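Local coordinates for AAEL008620-PA odorant-binding protein (Aedes aegypti, PDB 5V13) that binds juvenile hormone specifically in the mosquito hemolymph, as a secreted member of the odorant-binding protein family, at residues Val51-Asp56 / Val282-Asn287; Phe200-Glu205 / Val211-Arg216; Arg216-Ala221 / Ala229-Ser234. One frame throughout, in Å; residues are numbered along the deposited sequence.

Contact 1: residues Val51-Asp56 / Val282-Asn287; sequences VKWHPD and VDFANN. With JH3 (methyl (2E,6E)-9-[(2R)-3,3-dimethyloxiran-2-yl]-3,7-dimethylnona-2,6-dienoate), chain E.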
loop_
_atom_site.group_PDB
_atom_site.type_symbol
_atom_site.label_atom_id
_atom_site.label_comp_id
_atom_site.label_asym_id
_atom_site.label_seq_id
_atom_site.Cartn_x
_atom_site.Cartn_y
_atom_site.Cartn_z
ATOM N N VAL B 51 -2.182 -20.787 16.566
ATOM C CA VAL B 51 -2.578 -19.745 15.617
ATOM C C VAL B 51 -4.006 -19.270 15.840
ATOM O O VAL B 51 -4.399 -18.253 15.258
ATOM C CB VAL B 51 -2.406 -20.203 14.152
ATOM C CG1 VAL B 51 -0.962 -20.599 13.878
ATOM C CG2 VAL B 51 -3.361 -21.349 13.812
ATOM N N LYS B 52 -4.793 -19.979 16.653
ATOM C CA LYS B 52 -6.091 -19.511 17.130
ATOM C C LYS B 52 -5.990 -18.821 18.487
ATOM O O LYS B 52 -7.009 -18.639 19.167
ATOM C CB LYS B 52 -7.083 -20.674 17.220
ATOM C CG LYS B 52 -7.452 -21.300 15.891
ATOM C CD LYS B 52 -8.265 -22.570 16.128
ATOM C CE LYS B 52 -8.563 -23.300 14.833
ATOM N NZ LYS B 52 -9.079 -24.668 15.114
ATOM N N TRP B 53 -4.775 -18.478 18.904
ATOM C CA TRP B 53 -4.517 -17.688 20.106
ATOM C C TRP B 53 -4.939 -18.384 21.399
ATOM O O TRP B 53 -5.214 -17.723 22.405
ATOM C CB TRP B 53 -5.177 -16.311 20.004
ATOM C CG TRP B 53 -4.537 -15.438 18.968
ATOM C CD1 TRP B 53 -4.776 -15.443 17.620
ATOM C CD2 TRP B 53 -3.553 -14.426 19.196
ATOM N NE1 TRP B 53 -3.996 -14.494 16.998
ATOM C CE2 TRP B 53 -3.243 -13.851 17.946
ATOM C CE3 TRP B 53 -2.908 -13.941 20.339
ATOM C CZ2 TRP B 53 -2.306 -12.826 17.805
ATOM C CZ3 TRP B 53 -1.993 -12.906 20.196
ATOM C CH2 TRP B 53 -1.697 -12.368 18.942
ATOM N N HIS B 54 -4.969 -19.713 21.446
ATOM C CA HIS B 54 -5.158 -20.412 22.723
ATOM C C HIS B 54 -4.142 -21.539 22.883
ATOM O O HIS B 54 -4.462 -22.724 22.716
ATOM C CB HIS B 54 -6.602 -20.899 22.906
ATOM C CG HIS B 54 -7.174 -21.636 21.735
ATOM N ND1 HIS B 54 -6.976 -22.986 21.536
ATOM C CD2 HIS B 54 -7.988 -21.224 20.735
ATOM C CE1 HIS B 54 -7.621 -23.368 20.447
ATOM N NE2 HIS B 54 -8.244 -22.317 19.943
ATOM N N PRO B 55 -2.902 -21.195 23.230
ATOM C CA PRO B 55 -1.915 -22.224 23.592
ATOM C C PRO B 55 -2.274 -22.873 24.919
ATOM O O PRO B 55 -2.633 -22.191 25.883
ATOM C CB PRO B 55 -0.597 -21.443 23.706
ATOM C CG PRO B 55 -0.903 -20.005 23.262
ATOM C CD PRO B 55 -2.381 -19.819 23.361
ATOM N N ASP B 56 -2.146 -24.197 24.981
ATOM C CA ASP B 56 -2.463 -24.906 26.214
ATOM C C ASP B 56 -1.255 -24.876 27.151
ATOM O O ASP B 56 -0.306 -24.115 26.959
ATOM C CB ASP B 56 -2.949 -26.325 25.912
ATOM C CG ASP B 56 -1.904 -27.189 25.209
ATOM O OD1 ASP B 56 -0.701 -26.834 25.169
ATOM O OD2 ASP B 56 -2.308 -28.254 24.693
ATOM N N VAL B 282 -5.106 -18.317 8.866
ATOM C CA VAL B 282 -5.750 -17.308 8.029
ATOM C C VAL B 282 -7.257 -17.340 8.222
ATOM O O VAL B 282 -7.903 -16.294 8.326
ATOM C CB VAL B 282 -5.355 -17.530 6.561
ATOM C CG1 VAL B 282 -6.192 -16.649 5.642
ATOM C CG2 VAL B 282 -3.881 -17.259 6.384
ATOM N N ASP B 283 -7.844 -18.543 8.262
ATOM C CA ASP B 283 -9.280 -18.656 8.489
ATOM C C ASP B 283 -9.684 -18.024 9.813
ATOM O O ASP B 283 -10.705 -17.330 9.887
ATOM C CB ASP B 283 -9.712 -20.121 8.441
ATOM C CG ASP B 283 -9.872 -20.637 7.020
ATOM O OD1 ASP B 283 -9.467 -19.932 6.070
ATOM O OD2 ASP B 283 -10.411 -21.752 6.851
ATOM N N PHE B 284 -8.897 -18.251 10.875
ATOM C CA PHE B 284 -9.225 -17.659 12.170
ATOM C C PHE B 284 -9.120 -16.139 12.118
ATOM O O PHE B 284 -10.017 -15.427 12.589
ATOM C CB PHE B 284 -8.304 -18.212 13.258
ATOM C CG PHE B 284 -8.594 -17.681 14.627
ATOM C CD1 PHE B 284 -9.559 -18.283 15.421
ATOM C CD2 PHE B 284 -7.903 -16.593 15.123
ATOM C CE1 PHE B 284 -9.830 -17.811 16.681
ATOM C CE2 PHE B 284 -8.175 -16.113 16.386
ATOM C CZ PHE B 284 -9.146 -16.730 17.164
ATOM N N ALA B 285 -8.017 -15.628 11.566
ATOM C CA ALA B 285 -7.785 -14.187 11.558
ATOM C C ALA B 285 -8.782 -13.457 10.666
ATOM O O ALA B 285 -9.107 -12.293 10.925
ATOM C CB ALA B 285 -6.363 -13.886 11.092
ATOM N N ASN B 286 -9.277 -14.128 9.619
ATOM C CA ASN B 286 -10.145 -13.486 8.637
ATOM C C ASN B 286 -11.577 -13.350 9.114
ATOM O O ASN B 286 -12.299 -12.462 8.646
ATOM C CB ASN B 286 -10.151 -14.281 7.333
ATOM C CG ASN B 286 -9.209 -13.721 6.309
ATOM O OD1 ASN B 286 -8.873 -12.539 6.341
ATOM N ND2 ASN B 286 -8.787 -14.564 5.372
ATOM N N ASN B 287 -12.020 -14.227 10.004
ATOM C CA ASN B 287 -13.432 -14.325 10.330
ATOM C C ASN B 287 -13.641 -14.179 11.827
ATOM O O ASN B 287 -14.296 -14.993 12.478
ATOM C CB ASN B 287 -14.004 -15.639 9.790
ATOM C CG ASN B 287 -13.743 -15.823 8.294
ATOM O OD1 ASN B 287 -14.494 -15.326 7.444
ATOM N ND2 ASN B 287 -12.674 -16.543 7.967
HETATM C C1 JH3 E . 0.324 -17.106 13.307
HETATM O O2 JH3 E . -0.624 -16.512 12.825
HETATM O O1 JH3 E . 1.280 -17.696 12.405
HETATM C CM JH3 E . 1.116 -17.487 11.001
HETATM C C2 JH3 E . 0.575 -17.244 14.753
HETATM C C3 JH3 E . -0.188 -16.798 15.755
HETATM C "C3'" JH3 E . -1.483 -16.059 15.563
HETATM C C4 JH3 E . 0.321 -17.056 17.153
HETATM C C5 JH3 E . 0.122 -15.800 17.996
HETATM C C6 JH3 E . 1.011 -15.870 19.217
HETATM C C7 JH3 E . 0.582 -16.306 20.410
HETATM C "C7'" JH3 E . -0.830 -16.798 20.592
HETATM C C8 JH3 E . 1.567 -16.322 21.569
HETATM C C9 JH3 E . 1.144 -15.377 22.707
HETATM C CA JH3 E . 0.813 -13.972 22.210
HETATM O O3 JH3 E . 0.580 -13.029 23.280
HETATM C CB JH3 E . 1.823 -12.890 22.589
HETATM C "CB'" JH3 E . 1.922 -11.778 21.538
HETATM C CC JH3 E . 3.029 -13.236 23.449
#
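Trp53, in the wall of the juvenile hormone pocket, separates the hormone from Phe284 of helix 278-286. Trp53, at positive phi (64°), is the C-prime residue of the Schellman motif that ends helix 44-51. One face of its indole takes the hormone chain, with JH3 C5 offset toward the rim, while NE1 comes within 3.3 Å of the methyl carbon JH3 C3'. Val51 adds CG1, 3.8 Å from the ester carbon JH3 C1. On the protein side, Trp53 CD1 touches Phe284 CE2 at 3.7 Å; these two rings meet rim to rim, planes 30° apart, neither over the other's face. Phe284 reaches across because its CG stands anti to the backbone N (chi1 -179°). Its ring is roofed by Lys52, whose CA sits 3.8 Å from the ring centroid, almost on the normal, as a CH-pi contact. Lys52 CG follows at 3.7 Å from Phe284 CD1, and Lys52 O lies 3.5 Å from Phe284 CZ. Leu141 of helix 137-143 packs against both aromatic side chains, and Tyr133 and His137 hydrogen-bond to Trp53 O, so that the turn between helices 44-51 and 59-71 meets helices 122-135, 137-143 and 278-286.

Contact 2: residues Phe200-Glu205 / Val211-Arg216; sequences FRWITE and VNEIRR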
loop_
_atom_site.group_PDB
_atom_site.type_symbol
_atom_site.label_atom_id
_atom_site.label_comp_id
_atom_site.label_asym_id
_atom_site.label_seq_id
_atom_site.Cartn_x
_atom_site.Cartn_y
_atom_site.Cartn_z
ATOM N N PHE B 200 17.157 -8.596 8.151
ATOM C CA PHE B 200 17.594 -9.989 8.118
ATOM C C PHE B 200 17.796 -10.572 9.518
ATOM O O PHE B 200 18.008 -11.786 9.642
ATOM C CB PHE B 200 18.921 -10.120 7.335
ATOM C CG PHE B 200 18.798 -9.919 5.824
ATOM C CD1 PHE B 200 17.584 -9.587 5.234
ATOM C CD2 PHE B 200 19.920 -10.080 4.999
ATOM C CE1 PHE B 200 17.476 -9.408 3.841
ATOM C CE2 PHE B 200 19.832 -9.901 3.605
ATOM C CZ PHE B 200 18.609 -9.565 3.025
ATOM N N ARG B 201 17.764 -9.733 10.560
ATOM C CA ARG B 201 18.163 -10.109 11.924
ATOM C C ARG B 201 19.612 -10.594 11.995
ATOM O O ARG B 201 19.980 -11.360 12.898
ATOM C CB ARG B 201 17.212 -11.152 12.530
ATOM C CG ARG B 201 15.911 -10.565 13.126
ATOM C CD ARG B 201 14.970 -9.982 12.042
ATOM N NE ARG B 201 13.656 -9.585 12.579
ATOM C CZ ARG B 201 12.675 -9.038 11.857
ATOM N NH1 ARG B 201 12.834 -8.816 10.545
ATOM N NH2 ARG B 201 11.522 -8.719 12.443
ATOM N N TRP B 202 20.457 -10.141 11.057
ATOM C CA TRP B 202 21.903 -10.297 11.221
ATOM C C TRP B 202 22.432 -9.371 12.311
ATOM O O TRP B 202 23.415 -9.696 12.986
ATOM C CB TRP B 202 22.641 -10.010 9.910
ATOM C CG TRP B 202 22.448 -11.013 8.828
ATOM C CD1 TRP B 202 21.585 -12.062 8.827
ATOM C CD2 TRP B 202 23.161 -11.077 7.584
ATOM N NE1 TRP B 202 21.695 -12.763 7.655
ATOM C CE2 TRP B 202 22.663 -12.188 6.877
ATOM C CE3 TRP B 202 24.166 -10.298 6.999
ATOM C CZ2 TRP B 202 23.133 -12.545 5.615
ATOM C CZ3 TRP B 202 24.637 -10.655 5.735
ATOM C CH2 TRP B 202 24.125 -11.772 5.063
ATOM N N ILE B 203 21.802 -8.213 12.480
ATOM C CA ILE B 203 22.032 -7.320 13.612
ATOM C C ILE B 203 20.744 -7.278 14.418
ATOM O O ILE B 203 19.668 -7.039 13.857
ATOM C CB ILE B 203 22.448 -5.912 13.156
ATOM C CG1 ILE B 203 23.846 -5.958 12.535
ATOM C CG2 ILE B 203 22.403 -4.918 14.342
ATOM C CD1 ILE B 203 24.340 -4.613 12.016
ATOM N N THR B 204 20.849 -7.536 15.722
ATOM C CA THR B 204 19.656 -7.661 16.539
ATOM C C THR B 204 19.096 -6.286 16.862
ATOM O O THR B 204 19.725 -5.248 16.617
ATOM C CB THR B 204 19.963 -8.408 17.836
ATOM O OG1 THR B 204 20.743 -7.563 18.687
ATOM C CG2 THR B 204 20.749 -9.683 17.549
ATOM N N GLU B 205 17.889 -6.284 17.429
ATOM C CA GLU B 205 17.282 -5.018 17.805
ATOM C C GLU B 205 18.162 -4.249 18.783
ATOM O O GLU B 205 18.166 -3.012 18.768
ATOM C CB GLU B 205 15.895 -5.258 18.396
ATOM C CG GLU B 205 15.151 -3.977 18.764
ATOM C CD GLU B 205 13.663 -4.212 18.984
ATOM O OE1 GLU B 205 13.162 -5.255 18.501
ATOM O OE2 GLU B 205 13.011 -3.357 19.640
ATOM N N VAL B 211 25.416 -14.181 14.900
ATOM C CA VAL B 211 26.224 -14.985 13.989
ATOM C C VAL B 211 25.488 -16.243 13.550
ATOM O O VAL B 211 25.731 -16.743 12.447
ATOM C CB VAL B 211 27.579 -15.334 14.627
ATOM C CG1 VAL B 211 28.209 -14.094 15.163
ATOM C CG2 VAL B 211 27.396 -16.366 15.737
ATOM N N ASN B 212 24.607 -16.791 14.402
ATOM C CA ASN B 212 23.849 -17.980 14.014
ATOM C C ASN B 212 22.951 -17.693 12.817
ATOM O O ASN B 212 22.781 -18.549 11.942
ATOM C CB ASN B 212 23.005 -18.493 15.181
ATOM C CG ASN B 212 23.828 -19.173 16.260
ATOM O OD1 ASN B 212 24.982 -19.547 16.047
ATOM N ND2 ASN B 212 23.222 -19.350 17.429
ATOM N N GLU B 213 22.357 -16.498 12.767
ATOM C CA GLU B 213 21.524 -16.122 11.620
ATOM C C GLU B 213 22.363 -15.953 10.357
ATOM O O GLU B 213 21.967 -16.411 9.275
ATOM C CB GLU B 213 20.756 -14.834 11.925
ATOM C CG GLU B 213 19.613 -14.519 10.951
ATOM C CD GLU B 213 18.410 -15.459 11.117
ATOM O OE1 GLU B 213 18.290 -16.112 12.177
ATOM O OE2 GLU B 213 17.584 -15.543 10.185
ATOM N N ILE B 214 23.518 -15.287 10.474
ATOM C CA ILE B 214 24.415 -15.131 9.328
ATOM C C ILE B 214 24.856 -16.493 8.809
ATOM O O ILE B 214 24.795 -16.765 7.603
ATOM C CB ILE B 214 25.628 -14.256 9.702
ATOM C CG1 ILE B 214 25.173 -12.860 10.138
ATOM C CG2 ILE B 214 26.596 -14.171 8.514
ATOM C CD1 ILE B 214 26.235 -12.052 10.912
ATOM N N ARG B 215 25.338 -17.365 9.707
ATOM C CA ARG B 215 25.770 -18.691 9.271
ATOM C C ARG B 215 24.627 -19.450 8.592
ATOM O O ARG B 215 24.819 -20.058 7.536
ATOM C CB ARG B 215 26.325 -19.486 10.457
ATOM C CG ARG B 215 26.805 -20.887 10.082
ATOM C CD ARG B 215 27.473 -21.579 11.263
ATOM N NE ARG B 215 26.557 -21.718 12.391
ATOM C CZ ARG B 215 26.656 -21.037 13.531
ATOM N NH1 ARG B 215 27.646 -20.170 13.712
ATOM N NH2 ARG B 215 25.766 -21.232 14.496
ATOM N N ARG B 216 23.431 -19.403 9.179
ATOM C CA ARG B 216 22.263 -20.055 8.591
ATOM C C ARG B 216 22.017 -19.586 7.155
ATOM O O ARG B 216 21.799 -20.399 6.251
ATOM C CB ARG B 216 21.056 -19.780 9.492
ATOM C CG ARG B 216 19.690 -20.168 8.978
ATOM C CD ARG B 216 18.640 -19.750 10.020
ATOM N NE ARG B 216 17.437 -19.169 9.428
ATOM C CZ ARG B 216 16.233 -19.733 9.464
ATOM N NH1 ARG B 216 16.059 -20.898 10.078
ATOM N NH2 ARG B 216 15.196 -19.131 8.895
#
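Trp202 and Ile214 bring the two backbones closest, their CA atoms 5.8 Å apart, where the irregular segment 200-205 runs beside the first turns of helix 211-220. Arg201, at positive phi (59°), has just left helix 190-199, and the chain then passes the new helix. Ile214 packs over one face of the Trp202 indole: its CG1 stands 3.5 Å from Trp202 CG and makes a CH-pi contact with the five-membered ring, 20° off the normal. The opposite face receives Phe200 CD2, offset toward the rim, so the indole is sandwiched between aliphatic and aromatic neighbours. At the edge, near the ring plane, Glu213 CG approaches Trp202 CD1 to 3.8 Å. Glu213 CG, anti to the backbone N (chi1 -166°), comes 3.4 Å from Phe200 O, and the bend at chi2 turns the carboxylate. That group forms salt bridges with Arg35 and Arg261, and Arg261 also hydrogen-bonds to Phe200 O; the two arginines probably stabilise the buried negative charge. Trp202 NE1 is satisfied by Asp217, one turn beyond Glu213. Leu246, Leu254 and Val257 also pack on the indole: core packing where a loop joins helices 190-199 and 211-220 in a mainly helical, disulfide-linked odorant-binding family protein.

Contact 3: residues Arg216-Ala221 / Ala229-Ser234; sequences RDYEAA and ADYCGS
Tyr231 turns the edge of its ring toward the face of Tyr218 in an offset edge-to-face pair, with centroids 5.6 Å apart and planes at 72°. Tyr218 CG lies in the plane of the Tyr231 ring, at its edge, 3.7 Å from Tyr231 CE1. That same CE1 makes the closest touch of the contact, 3.6 Å to Tyr218 CB, so the pairing is centred on the root of the Tyr218 ring rather than on its hydroxyl end. The two side chains run antiparallel alongside each other, and Tyr231 OH ends 4.5 Å from Glu219 CG. Tyr231 reaches the helix with its CG anti to the carbonyl carbon (chi1 -78°), from a backbone of positive phi. It occupies the second position of a type I' beta turn, Asp230 to Gly233, and Cys232, also at positive phi, the third. Asp230 braces this turn from within: OD1 accepts from Cys232 N at 3.1 Å, an Asx turn in which the donor stands above the carboxylate plane. Its other oxygen, OD2, takes two donors, Ser234 N from above the plane and Ser234 OG, 3.2 Å from OD2, on the syn lone pair. Cys232 is disulfide-bonded to Cys245, tying the turn to helix 239-247. Tyr218 also packs on Leu246 of that helix and on Leu254 and Val257 of helix 251-264, while Ile214 and Arg215 touch the Tyr231 ring.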
loop_
_atom_site.group_PDB
_atom_site.type_symbol
_atom_site.label_atom_id
_atom_site.label_comp_id
_atom_site.label_asym_id
_atom_site.label_seq_id
_atom_site.Cartn_x
_atom_site.Cartn_y
_atom_site.Cartn_z
ATOM N N ARG B 216 23.431 -19.403 9.179
ATOM C CA ARG B 216 22.263 -20.055 8.591
ATOM C C ARG B 216 22.017 -19.586 7.155
ATOM O O ARG B 216 21.799 -20.399 6.251
ATOM C CB ARG B 216 21.056 -19.780 9.492
ATOM C CG ARG B 216 19.690 -20.168 8.978
ATOM C CD ARG B 216 18.640 -19.750 10.020
ATOM N NE ARG B 216 17.437 -19.169 9.428
ATOM C CZ ARG B 216 16.233 -19.733 9.464
ATOM N NH1 ARG B 216 16.059 -20.898 10.078
ATOM N NH2 ARG B 216 15.196 -19.131 8.895
ATOM N N ASP B 217 22.076 -18.272 6.922
ATOM C CA ASP B 217 21.828 -17.755 5.577
ATOM C C ASP B 217 22.971 -18.088 4.628
ATOM O O ASP B 217 22.736 -18.361 3.444
ATOM C CB ASP B 217 21.582 -16.249 5.633
ATOM C CG ASP B 217 20.219 -15.917 6.203
ATOM O OD1 ASP B 217 19.378 -16.844 6.267
ATOM O OD2 ASP B 217 19.979 -14.744 6.561
ATOM N N TYR B 218 24.217 -18.072 5.118
ATOM C CA TYR B 218 25.330 -18.485 4.268
ATOM C C TYR B 218 25.169 -19.938 3.845
ATOM O O TYR B 218 25.310 -20.270 2.663
ATOM C CB TYR B 218 26.669 -18.271 4.980
ATOM C CG TYR B 218 27.351 -16.968 4.589
ATOM C CD1 TYR B 218 26.863 -15.749 5.049
ATOM C CD2 TYR B 218 28.465 -16.959 3.749
ATOM C CE1 TYR B 218 27.462 -14.553 4.689
ATOM C CE2 TYR B 218 29.082 -15.763 3.382
ATOM C CZ TYR B 218 28.574 -14.563 3.863
ATOM O OH TYR B 218 29.156 -13.362 3.511
ATOM N N GLU B 219 24.838 -20.814 4.799
ATOM C CA GLU B 219 24.706 -22.238 4.488
ATOM C C GLU B 219 23.549 -22.496 3.523
ATOM O O GLU B 219 23.691 -23.274 2.573
ATOM C CB GLU B 219 24.538 -23.035 5.783
ATOM C CG GLU B 219 25.807 -23.078 6.637
ATOM C CD GLU B 219 25.607 -23.759 7.986
ATOM O OE1 GLU B 219 26.589 -23.852 8.757
ATOM O OE2 GLU B 219 24.474 -24.195 8.280
ATOM N N ALA B 220 22.404 -21.833 3.732
ATOM C CA ALA B 220 21.261 -22.026 2.842
ATOM C C ALA B 220 21.562 -21.568 1.420
ATOM O O ALA B 220 21.009 -22.119 0.461
ATOM C CB ALA B 220 20.037 -21.285 3.383
ATOM N N ALA B 221 22.422 -20.563 1.261
ATOM C CA ALA B 221 22.837 -20.106 -0.061
ATOM C C ALA B 221 23.915 -20.985 -0.682
ATOM O O ALA B 221 24.288 -20.756 -1.841
ATOM C CB ALA B 221 23.338 -18.664 0.018
ATOM N N ALA B 229 35.042 -18.959 9.008
ATOM C CA ALA B 229 35.598 -18.883 10.363
ATOM C C ALA B 229 34.468 -18.528 11.329
ATOM O O ALA B 229 33.436 -19.216 11.333
ATOM C CB ALA B 229 36.787 -17.929 10.352
ATOM N N ASP B 230 34.612 -17.493 12.150
ATOM C CA ASP B 230 33.622 -17.144 13.158
ATOM C C ASP B 230 32.404 -16.426 12.583
ATOM O O ASP B 230 31.538 -16.005 13.359
ATOM C CB ASP B 230 34.271 -16.273 14.240
ATOM C CG ASP B 230 34.739 -14.926 13.706
ATOM O OD1 ASP B 230 34.989 -14.818 12.485
ATOM O OD2 ASP B 230 34.850 -13.971 14.508
ATOM N N TYR B 231 32.316 -16.278 11.259
ATOM C CA TYR B 231 31.244 -15.513 10.615
ATOM C C TYR B 231 31.155 -14.090 11.160
ATOM O O TYR B 231 30.065 -13.522 11.268
ATOM C CB TYR B 231 29.890 -16.225 10.736
ATOM C CG TYR B 231 29.755 -17.365 9.759
ATOM C CD1 TYR B 231 29.299 -17.144 8.464
ATOM C CD2 TYR B 231 30.111 -18.660 10.121
ATOM C CE1 TYR B 231 29.195 -18.186 7.556
ATOM C CE2 TYR B 231 30.007 -19.707 9.223
ATOM C CZ TYR B 231 29.547 -19.463 7.941
ATOM O OH TYR B 231 29.447 -20.507 7.044
ATOM N N CYS B 232 32.312 -13.514 11.508
ATOM C CA CYS B 232 32.432 -12.110 11.893
ATOM C C CYS B 232 31.757 -11.814 13.229
ATOM O O CYS B 232 31.370 -10.678 13.497
ATOM C CB CYS B 232 31.894 -11.178 10.790
ATOM S SG CYS B 232 32.931 -11.168 9.289
ATOM N N GLY B 233 31.622 -12.827 14.089
ATOM C CA GLY B 233 31.161 -12.579 15.444
ATOM C C GLY B 233 32.091 -11.696 16.243
ATOM O O GLY B 233 31.655 -11.057 17.210
ATOM N N SER B 234 33.366 -11.633 15.849
ATOM C CA SER B 234 34.338 -10.800 16.546
ATOM C C SER B 234 33.974 -9.323 16.482
ATOM O O SER B 234 34.278 -8.573 17.415
ATOM C CB SER B 234 35.727 -11.028 15.946
ATOM O OG SER B 234 35.682 -10.914 14.528
#

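Overall arrangement
Read from the N terminus, the chain first passes 51-56, whose partner, 282-287, comes only near the C terminus; contact 1 thus closes a loop of 225 residues and joins the end of helix 44-51 to helix 278-286 beside the hormone. Contacts 2 and 3 both fall within that span, on the other side of the chain's centre, and follow each other in series as short closures. They share Arg216 and helix 211-220, which is joined to the preceding loop by one and to the following loop by the other. Their centres are 9 Å apart, and Val211 CG1 packs on Gly233 CA, 3.3 Å away, between them. Contact 1 lies about 15 Å from contact 2 between nearest atoms.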